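Local atomic coordinates of ATP phosphoribosyltransferase regulatory subunit (Thermotoga maritima, PDB entry 1USY), a protein that is probably required for the first step of histidine biosynthesis and may allow feedback regulation of ATP phosphoribosyltransferase by histidine. Residues F10-K15 and V114-E119; P27-A32 and F48-D53; G130-Y135 and A228-E233. All coordinates share one frame; numbering follows the deposited sequence.

Interaction 1: residues F10-K15 and V114-E119; sequences FSFYSK and VESASE
The F12 ring turns its edge to S116: OG lies in the ring plane, 3.2 Å from CD1 of F12. This hydroxyl is hydrogen-bonded to I112 O one turn earlier in its own helix and also rests 3.3 Å from CD of K15. On F10, one ring face carries OG of S14, near the rim, and the ring stacks on F10 of the second subunit. The two flat carboxylates are approached from above their planes. NZ of K15 sits between them, 2.7 Å from OE1 of E119 and 3.2 Å from OE2 of E115, two salt bridges that share one ammonium. K15 leaves its helix with CG anti to the carbonyl carbon and bends only at its last torsion (chi4 -41°), which brings NZ to both acids. E119 is held a second time where OG of S11 donates to its OE2 at 2.9 Å, so both carboxylate oxygens are gripped from helix 6-16. F12 itself packs on L93 and L95 of strand 86-98, in the large mixed sheet of the class II synthetase-like fold. The segment axes are 10.5 Å apart and run at 155°, a nearly antiparallel helix pair joined through an interhelical salt-bridge network.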
loop_
_atom_site.group_PDB
_atom_site.type_symbol
_atom_site.label_atom_id
_atom_site.label_comp_id
_atom_site.label_asym_id
_atom_site.label_seq_id
_atom_site.Cartn_x
_atom_site.Cartn_y
_atom_site.Cartn_z
ATOM N N PHE B 10 -14.265 -28.428 19.316
ATOM C CA PHE B 10 -13.909 -29.833 19.532
ATOM C C PHE B 10 -15.049 -30.762 19.140
ATOM O O PHE B 10 -14.836 -31.804 18.496
ATOM C CB PHE B 10 -13.548 -30.094 20.999
ATOM C CG PHE B 10 -13.412 -31.584 21.343
ATOM C CD1 PHE B 10 -12.280 -32.314 20.950
ATOM C CD2 PHE B 10 -14.412 -32.249 22.050
ATOM C CE1 PHE B 10 -12.149 -33.670 21.269
ATOM C CE2 PHE B 10 -14.293 -33.599 22.366
ATOM C CZ PHE B 10 -13.147 -34.308 21.970
ATOM N N SER B 11 -16.257 -30.382 19.559
ATOM C CA SER B 11 -17.453 -31.146 19.281
ATOM C C SER B 11 -17.659 -31.346 17.774
ATOM O O SER B 11 -17.888 -32.470 17.331
ATOM C CB SER B 11 -18.658 -30.447 19.911
ATOM O OG SER B 11 -19.878 -31.118 19.599
ATOM N N PHE B 12 -17.553 -30.250 17.020
ATOM C CA PHE B 12 -17.735 -30.217 15.571
ATOM C C PHE B 12 -16.690 -31.070 14.881
ATOM O O PHE B 12 -16.998 -31.790 13.957
ATOM C CB PHE B 12 -17.644 -28.767 15.049
ATOM C CG PHE B 12 -17.838 -28.650 13.574
ATOM C CD1 PHE B 12 -19.122 -28.729 13.023
ATOM C CD2 PHE B 12 -16.753 -28.440 12.731
ATOM C CE1 PHE B 12 -19.311 -28.644 11.650
ATOM C CE2 PHE B 12 -16.922 -28.325 11.339
ATOM C CZ PHE B 12 -18.205 -28.438 10.797
ATOM N N TYR B 13 -15.455 -30.956 15.360
ATOM C CA TYR B 13 -14.324 -31.785 14.966
ATOM C C TYR B 13 -14.593 -33.275 15.227
ATOM O O TYR B 13 -14.167 -34.124 14.446
ATOM C CB TYR B 13 -13.066 -31.309 15.731
ATOM C CG TYR B 13 -11.993 -32.371 15.905
ATOM C CD1 TYR B 13 -11.292 -32.874 14.793
ATOM C CD2 TYR B 13 -11.689 -32.892 17.168
ATOM C CE1 TYR B 13 -10.328 -33.859 14.928
ATOM C CE2 TYR B 13 -10.714 -33.885 17.311
ATOM C CZ TYR B 13 -10.037 -34.361 16.182
ATOM O OH TYR B 13 -9.060 -35.332 16.301
ATOM N N SER B 14 -15.276 -33.605 16.327
ATOM C CA SER B 14 -15.664 -35.005 16.567
ATOM C C SER B 14 -16.726 -35.471 15.601
ATOM O O SER B 14 -16.633 -36.560 15.068
ATOM C CB SER B 14 -16.105 -35.257 18.016
ATOM O OG SER B 14 -15.179 -34.640 18.894
ATOM N N LYS B 15 -17.732 -34.648 15.376
ATOM C CA LYS B 15 -18.757 -34.996 14.408
ATOM C C LYS B 15 -18.151 -35.246 13.043
ATOM O O LYS B 15 -18.496 -36.241 12.401
ATOM C CB LYS B 15 -19.833 -33.923 14.325
ATOM C CG LYS B 15 -20.608 -33.767 15.604
ATOM C CD LYS B 15 -21.501 -32.528 15.555
ATOM C CE LYS B 15 -21.891 -32.063 16.947
ATOM N NZ LYS B 15 -22.224 -33.192 17.853
ATOM N N VAL B 114 -26.406 -29.312 10.589
ATOM C CA VAL B 114 -27.669 -29.206 11.325
ATOM C C VAL B 114 -27.485 -29.693 12.761
ATOM O O VAL B 114 -27.864 -28.980 13.711
ATOM C CB VAL B 114 -28.837 -30.004 10.643
ATOM C CG1 VAL B 114 -30.049 -30.180 11.578
ATOM C CG2 VAL B 114 -29.256 -29.360 9.327
ATOM N N GLU B 115 -26.932 -30.900 12.934
ATOM C CA GLU B 115 -26.739 -31.438 14.290
ATOM C C GLU B 115 -25.893 -30.478 15.122
ATOM O O GLU B 115 -26.206 -30.239 16.319
ATOM C CB GLU B 115 -26.084 -32.805 14.289
ATOM C CG GLU B 115 -25.814 -33.329 15.684
ATOM C CD GLU B 115 -25.086 -34.645 15.685
ATOM O OE1 GLU B 115 -25.067 -35.318 14.645
ATOM O OE2 GLU B 115 -24.533 -35.026 16.736
ATOM N N SER B 116 -24.853 -29.924 14.487
ATOM C CA SER B 116 -24.008 -28.929 15.134
ATOM C C SER B 116 -24.784 -27.683 15.516
ATOM O O SER B 116 -24.575 -27.123 16.593
ATOM C CB SER B 116 -22.824 -28.538 14.248
ATOM O OG SER B 116 -21.989 -29.666 14.069
ATOM N N ALA B 117 -25.679 -27.246 14.642
ATOM C CA ALA B 117 -26.393 -25.993 14.890
ATOM C C ALA B 117 -27.439 -26.160 15.998
ATOM O O ALA B 117 -27.587 -25.313 16.879
ATOM C CB ALA B 117 -27.008 -25.416 13.595
ATOM N N SER B 118 -28.131 -27.283 15.978
ATOM C CA SER B 118 -29.123 -27.524 16.998
ATOM C C SER B 118 -28.492 -27.773 18.375
ATOM O O SER B 118 -29.184 -27.725 19.388
ATOM C CB SER B 118 -30.054 -28.654 16.587
ATOM O OG SER B 118 -29.321 -29.836 16.433
ATOM N N GLU B 119 -27.187 -27.999 18.429
ATOM C CA GLU B 119 -26.520 -28.171 19.723
ATOM C C GLU B 119 -25.656 -26.950 20.116
ATOM O O GLU B 119 -25.386 -26.726 21.286
ATOM C CB GLU B 119 -25.755 -29.508 19.789
ATOM C CG GLU B 119 -24.260 -29.428 19.476
ATOM C CD GLU B 119 -23.436 -30.640 19.947
ATOM O OE1 GLU B 119 -23.792 -31.787 19.558
ATOM O OE2 GLU B 119 -22.423 -30.441 20.692
#

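Interaction 2: residues P27-A32 and F48-D53; sequences PALEKA and FSIRED
The strand from L29 runs antiparallel to F48-I50, the short axes 4.6 Å apart and at 143°. E30 and S49 form a hydrogen-bonded pair: E30 N donates to S49 O and S49 N to E30 O, both at 3.0 Å, with a weak added bond from OG of S49 to E30 O. L29 with I50 and K31 with F48 are non-hydrogen-bonded pairs. Beyond the strand, R51 N reaches A28 O (3.1 Å), a more bent bond. L29 and F48 meet at about a right angle, CD2 of L29 lying 3.5 Å from CB of F48, while CD1 of L29 stands over one face of the ring near its rim. The ring edge faces the backbone at K31 N. L29 and I50 share one face of the sheet and pack on I50 and L29 of the second subunit. R51 bends at chi3 (-47°), laying one face of its guanidinium over CA of A28. Its NH2 and A28 N are both donors and make no bond; A28 N is instead hydrogen-bonded to OH of Y80 of the second subunit. A backbone carbonyl, F78 O, takes NH1 of the buried arginine, and a long, weak ion pair to D77 may help balance its charge.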
loop_
_atom_site.group_PDB
_atom_site.type_symbol
_atom_site.label_atom_id
_atom_site.label_comp_id
_atom_site.label_asym_id
_atom_site.label_seq_id
_atom_site.Cartn_x
_atom_site.Cartn_y
_atom_site.Cartn_z
ATOM N N PRO B 27 -3.152 -20.340 6.374
ATOM C CA PRO B 27 -3.011 -18.905 6.603
ATOM C C PRO B 27 -4.122 -18.091 6.031
ATOM O O PRO B 27 -4.541 -18.365 4.927
ATOM C CB PRO B 27 -1.728 -18.571 5.841
ATOM C CG PRO B 27 -0.928 -19.791 5.952
ATOM C CD PRO B 27 -1.923 -20.927 5.816
ATOM N N ALA B 28 -4.568 -17.079 6.773
ATOM C CA ALA B 28 -5.540 -16.099 6.299
ATOM C C ALA B 28 -5.088 -15.352 5.014
ATOM O O ALA B 28 -5.889 -15.108 4.110
ATOM C CB ALA B 28 -5.827 -15.103 7.418
ATOM N N LEU B 29 -3.823 -14.977 4.957
ATOM C CA LEU B 29 -3.277 -14.283 3.802
ATOM C C LEU B 29 -2.690 -15.295 2.821
ATOM O O LEU B 29 -2.096 -16.278 3.236
ATOM C CB LEU B 29 -2.198 -13.283 4.244
ATOM C CG LEU B 29 -2.745 -11.907 4.610
ATOM C CD1 LEU B 29 -1.626 -10.943 4.933
ATOM C CD2 LEU B 29 -3.602 -11.337 3.496
ATOM N N GLU B 30 -2.876 -15.052 1.528
ATOM C CA GLU B 30 -2.305 -15.883 0.472
ATOM C C GLU B 30 -1.817 -14.992 -0.681
ATOM O O GLU B 30 -2.581 -14.199 -1.229
ATOM C CB GLU B 30 -3.338 -16.899 -0.019
ATOM C CG GLU B 30 -3.323 -18.207 0.770
ATOM C CD GLU B 30 -4.493 -19.128 0.461
ATOM O OE1 GLU B 30 -5.140 -18.956 -0.596
ATOM O OE2 GLU B 30 -4.766 -20.027 1.285
ATOM N N LYS B 31 -0.530 -15.097 -1.002
ATOM C CA LYS B 31 0.120 -14.365 -2.100
ATOM C C LYS B 31 -0.658 -14.471 -3.405
ATOM O O LYS B 31 -0.891 -15.578 -3.886
ATOM C CB LYS B 31 1.519 -14.942 -2.323
ATOM C CG LYS B 31 2.513 -13.962 -2.897
ATOM C CD LYS B 31 3.916 -14.475 -2.761
ATOM C CE LYS B 31 4.820 -13.795 -3.742
ATOM N NZ LYS B 31 4.058 -12.858 -4.617
ATOM N N ALA B 32 -1.074 -13.330 -3.961
ATOM C CA ALA B 32 -1.736 -13.277 -5.284
ATOM C C ALA B 32 -0.810 -12.713 -6.379
ATOM O O ALA B 32 0.155 -11.994 -6.095
ATOM C CB ALA B 32 -3.043 -12.475 -5.223
ATOM N N PHE B 48 -1.714 -9.578 -1.717
ATOM C CA PHE B 48 -2.342 -10.705 -1.040
ATOM C C PHE B 48 -3.853 -10.705 -1.221
ATOM O O PHE B 48 -4.461 -9.648 -1.329
ATOM C CB PHE B 48 -1.999 -10.700 0.468
ATOM C CG PHE B 48 -0.543 -10.994 0.784
ATOM C CD1 PHE B 48 0.326 -9.978 1.123
ATOM C CD2 PHE B 48 -0.059 -12.297 0.773
ATOM C CE1 PHE B 48 1.680 -10.249 1.433
ATOM C CE2 PHE B 48 1.275 -12.571 1.072
ATOM C CZ PHE B 48 2.141 -11.543 1.417
ATOM N N SER B 49 -4.444 -11.894 -1.270
ATOM C CA SER B 49 -5.866 -12.036 -1.025
ATOM C C SER B 49 -6.009 -12.527 0.378
ATOM O O SER B 49 -5.114 -13.194 0.907
ATOM C CB SER B 49 -6.542 -13.031 -1.970
ATOM O OG SER B 49 -5.616 -13.984 -2.441
ATOM N N ILE B 50 -7.141 -12.165 0.978
ATOM C CA ILE B 50 -7.498 -12.577 2.325
ATOM C C ILE B 50 -8.714 -13.470 2.215
ATOM O O ILE B 50 -9.568 -13.254 1.353
ATOM C CB ILE B 50 -7.762 -11.365 3.222
ATOM C CG1 ILE B 50 -7.667 -11.773 4.690
ATOM C CG2 ILE B 50 -9.117 -10.765 2.920
ATOM C CD1 ILE B 50 -7.610 -10.625 5.676
ATOM N N ARG B 51 -8.768 -14.484 3.080
ATOM C CA ARG B 51 -9.730 -15.569 2.966
ATOM C C ARG B 51 -11.152 -15.014 3.103
ATOM O O ARG B 51 -11.536 -14.530 4.160
ATOM C CB ARG B 51 -9.408 -16.633 4.017
ATOM C CG ARG B 51 -10.392 -17.777 4.140
ATOM C CD ARG B 51 -10.308 -18.549 5.462
ATOM N NE ARG B 51 -8.931 -18.881 5.810
ATOM C CZ ARG B 51 -8.390 -18.702 7.009
ATOM N NH1 ARG B 51 -9.100 -18.222 8.011
ATOM N NH2 ARG B 51 -7.126 -19.013 7.225
ATOM N N GLU B 52 -11.906 -15.067 2.007
ATOM C CA GLU B 52 -13.243 -14.488 1.918
ATOM C C GLU B 52 -14.259 -15.582 1.725
ATOM O O GLU B 52 -15.437 -15.375 1.956
ATOM C CB GLU B 52 -13.334 -13.529 0.742
ATOM C CG GLU B 52 -12.679 -12.193 1.010
ATOM C CD GLU B 52 -12.884 -11.180 -0.106
ATOM O OE1 GLU B 52 -12.010 -11.061 -1.003
ATOM O OE2 GLU B 52 -13.910 -10.474 -0.075
ATOM N N ASP B 53 -13.816 -16.758 1.311
ATOM C CA ASP B 53 -14.757 -17.841 1.054
ATOM C C ASP B 53 -14.040 -19.162 1.206
ATOM O O ASP B 53 -13.145 -19.466 0.403
ATOM C CB ASP B 53 -15.329 -17.719 -0.375
ATOM C CG ASP B 53 -16.365 -18.794 -0.699
ATOM O OD1 ASP B 53 -16.229 -19.937 -0.203
#

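Interaction 3: residues G130-Y135 and A228-E233; sequences GHTGVY and ARTIEE
The CA atoms of T132 and I231 are the nearest pair across the segments, 6.0 Å apart, and no hydrogen bond crosses from G130-Y135 to A228-E233. A228-E233 has no regular helix or strand, but I231 N bonds back to A228 O at 2.9 Å, a turn that presents A228 and I231 to the same tyrosine. Y135 carries the contact. CB of A228 lies over one face of its ring, 4.1 Å above the plane and displaced toward the rim, while CG1 of V134 sits over the centre of the opposite face. The ring is therefore sandwiched between an aliphatic group from its own segment and one from the loop. I231 crosses the tyrosine obliquely, its CG1 beside CD1 of Y135 and its CD1 reaching CB of Y135 at 3.8 Å. Because chi1 of Y135 (-59°) puts CG beside the backbone N, the ring turns across to the loop. Its hydroxyl passes 3.4 Å from A228 N at an angle too poor for a bond, and is hydrogen-bonded instead to L225 O, a little earlier on the loop. T132 adds a looser touch, its OG1 lying 3.8 Å from T230 O, while OG1 of T230 donates to L227 O. Y135 and A228 pack on L151 of helix 147-156, whereas T132 and T230 lean on I238 of strand 237-243, so the contact bridges that helix and the mixed sheet holding strand 125-131.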
loop_
_atom_site.group_PDB
_atom_site.type_symbol
_atom_site.label_atom_id
_atom_site.label_comp_id
_atom_site.label_asym_id
_atom_site.label_seq_id
_atom_site.Cartn_x
_atom_site.Cartn_y
_atom_site.Cartn_z
ATOM N N GLY B 130 -33.645 -25.221 -0.156
ATOM C CA GLY B 130 -33.940 -24.619 -1.435
ATOM C C GLY B 130 -33.278 -25.469 -2.500
ATOM O O GLY B 130 -32.540 -26.413 -2.208
ATOM N N HIS B 131 -33.536 -25.118 -3.745
ATOM C CA HIS B 131 -32.910 -25.798 -4.835
ATOM C C HIS B 131 -32.821 -24.876 -6.002
ATOM O O HIS B 131 -33.790 -24.248 -6.414
ATOM C CB HIS B 131 -33.711 -27.014 -5.231
ATOM C CG HIS B 131 -32.942 -28.007 -6.032
ATOM N ND1 HIS B 131 -32.479 -29.183 -5.491
ATOM C CD2 HIS B 131 -32.572 -28.011 -7.330
ATOM C CE1 HIS B 131 -31.874 -29.889 -6.433
ATOM N NE2 HIS B 131 -31.901 -29.192 -7.555
ATOM N N THR B 132 -31.631 -24.828 -6.545
ATOM C CA THR B 132 -31.281 -23.861 -7.542
ATOM C C THR B 132 -31.830 -24.285 -8.914
ATOM O O THR B 132 -31.941 -23.465 -9.822
ATOM C CB THR B 132 -29.767 -23.792 -7.507
ATOM O OG1 THR B 132 -29.313 -22.501 -7.894
ATOM C CG2 THR B 132 -29.158 -24.731 -8.479
ATOM N N GLY B 133 -32.214 -25.561 -9.052
ATOM C CA GLY B 133 -32.708 -26.102 -10.314
ATOM C C GLY B 133 -34.135 -25.687 -10.652
ATOM O O GLY B 133 -34.682 -26.094 -11.657
ATOM N N VAL B 134 -34.730 -24.844 -9.822
ATOM C CA VAL B 134 -36.089 -24.366 -10.059
ATOM C C VAL B 134 -36.175 -23.220 -11.096
ATOM O O VAL B 134 -37.191 -23.051 -11.767
ATOM C CB VAL B 134 -36.786 -23.975 -8.706
ATOM C CG1 VAL B 134 -35.979 -22.957 -7.926
ATOM C CG2 VAL B 134 -38.170 -23.433 -8.937
ATOM N N TYR B 135 -35.106 -22.450 -11.236
ATOM C CA TYR B 135 -35.196 -21.178 -11.945
ATOM C C TYR B 135 -35.293 -21.276 -13.462
ATOM O O TYR B 135 -36.125 -20.591 -14.053
ATOM C CB TYR B 135 -34.082 -20.220 -11.489
ATOM C CG TYR B 135 -34.161 -19.956 -10.014
ATOM C CD1 TYR B 135 -33.075 -20.178 -9.172
ATOM C CD2 TYR B 135 -35.355 -19.510 -9.456
ATOM C CE1 TYR B 135 -33.177 -19.943 -7.773
ATOM C CE2 TYR B 135 -35.485 -19.283 -8.089
ATOM C CZ TYR B 135 -34.407 -19.506 -7.257
ATOM O OH TYR B 135 -34.586 -19.256 -5.927
ATOM N N ALA B 228 -32.904 -16.298 -5.408
ATOM C CA ALA B 228 -32.425 -16.511 -6.754
ATOM C C ALA B 228 -30.933 -16.132 -6.867
ATOM O O ALA B 228 -30.221 -16.599 -7.756
ATOM C CB ALA B 228 -33.223 -15.627 -7.726
ATOM N N ARG B 229 -30.442 -15.272 -5.955
ATOM C CA ARG B 229 -29.006 -14.845 -6.011
ATOM C C ARG B 229 -28.074 -16.007 -5.694
ATOM O O ARG B 229 -26.874 -15.953 -6.009
ATOM C CB ARG B 229 -28.658 -13.714 -5.020
ATOM C CG ARG B 229 -29.543 -13.661 -3.791
ATOM C CD ARG B 229 -28.938 -14.353 -2.576
ATOM N NE ARG B 229 -29.890 -14.418 -1.475
ATOM C CZ ARG B 229 -30.518 -13.346 -0.984
ATOM N NH1 ARG B 229 -30.287 -12.119 -1.487
ATOM N NH2 ARG B 229 -31.410 -13.399 0.009
ATOM N N THR B 230 -28.529 -17.135 -5.141
ATOM C CA THR B 230 -27.715 -18.336 -5.030
ATOM C C THR B 230 -27.465 -18.993 -6.406
ATOM O O THR B 230 -26.758 -20.005 -6.490
ATOM C CB THR B 230 -28.416 -19.338 -4.155
ATOM O OG1 THR B 230 -29.748 -19.476 -4.651
ATOM C CG2 THR B 230 -28.590 -18.810 -2.735
ATOM N N ILE B 231 -28.045 -18.425 -7.471
ATOM C CA ILE B 231 -27.987 -19.010 -8.823
ATOM C C ILE B 231 -26.583 -19.004 -9.422
ATOM O O ILE B 231 -26.088 -20.027 -9.903
ATOM C CB ILE B 231 -29.004 -18.313 -9.778
ATOM C CG1 ILE B 231 -30.076 -19.299 -10.222
ATOM C CG2 ILE B 231 -28.309 -17.672 -10.986
ATOM C CD1 ILE B 231 -30.456 -19.173 -11.721
ATOM N N GLU B 232 -25.938 -17.852 -9.371
ATOM C CA GLU B 232 -24.637 -17.692 -9.996
ATOM C C GLU B 232 -23.516 -18.203 -9.079
ATOM O O GLU B 232 -22.339 -17.946 -9.335
ATOM C CB GLU B 232 -24.421 -16.222 -10.402
ATOM C CG GLU B 232 -25.528 -15.260 -9.950
ATOM C CD GLU B 232 -25.234 -14.576 -8.614
ATOM O OE1 GLU B 232 -26.010 -13.675 -8.203
ATOM O OE2 GLU B 232 -24.220 -14.935 -7.964
ATOM N N GLU B 233 -23.881 -18.925 -8.019
ATOM C CA GLU B 233 -22.897 -19.428 -7.068
ATOM C C GLU B 233 -23.126 -20.865 -6.589
ATOM O O GLU B 233 -22.196 -21.535 -6.145
ATOM C CB GLU B 233 -22.745 -18.468 -5.878
ATOM C CG GLU B 233 -23.893 -18.424 -4.885
ATOM C CD GLU B 233 -24.080 -17.056 -4.196
ATOM O OE1 GLU B 233 -25.023 -16.933 -3.373
ATOM O OE2 GLU B 233 -23.316 -16.093 -4.470
#

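From the N terminus, helix 6-16 is met by helix 103-120 in interaction 1, closing a loop of 98 intervening residues. Interaction 2 is nested inside that loop: strands 29-32 and 47-50 pair within a small three-stranded antiparallel sheet before the chain enters the long strands 71-83 and 86-98. Both contacts also touch the second subunit. Helix 103-120 is followed by strand 125-131, whose end opens interaction 3; its partner loop comes only after several helices and strand 220-223. Interaction 3, in series with both others, ties the end of strand 125-131 to the loop before strand 237-243 at the large mixed sheet, opposite interaction 1 across the chain's centre. The three centres lie about 27 Å apart.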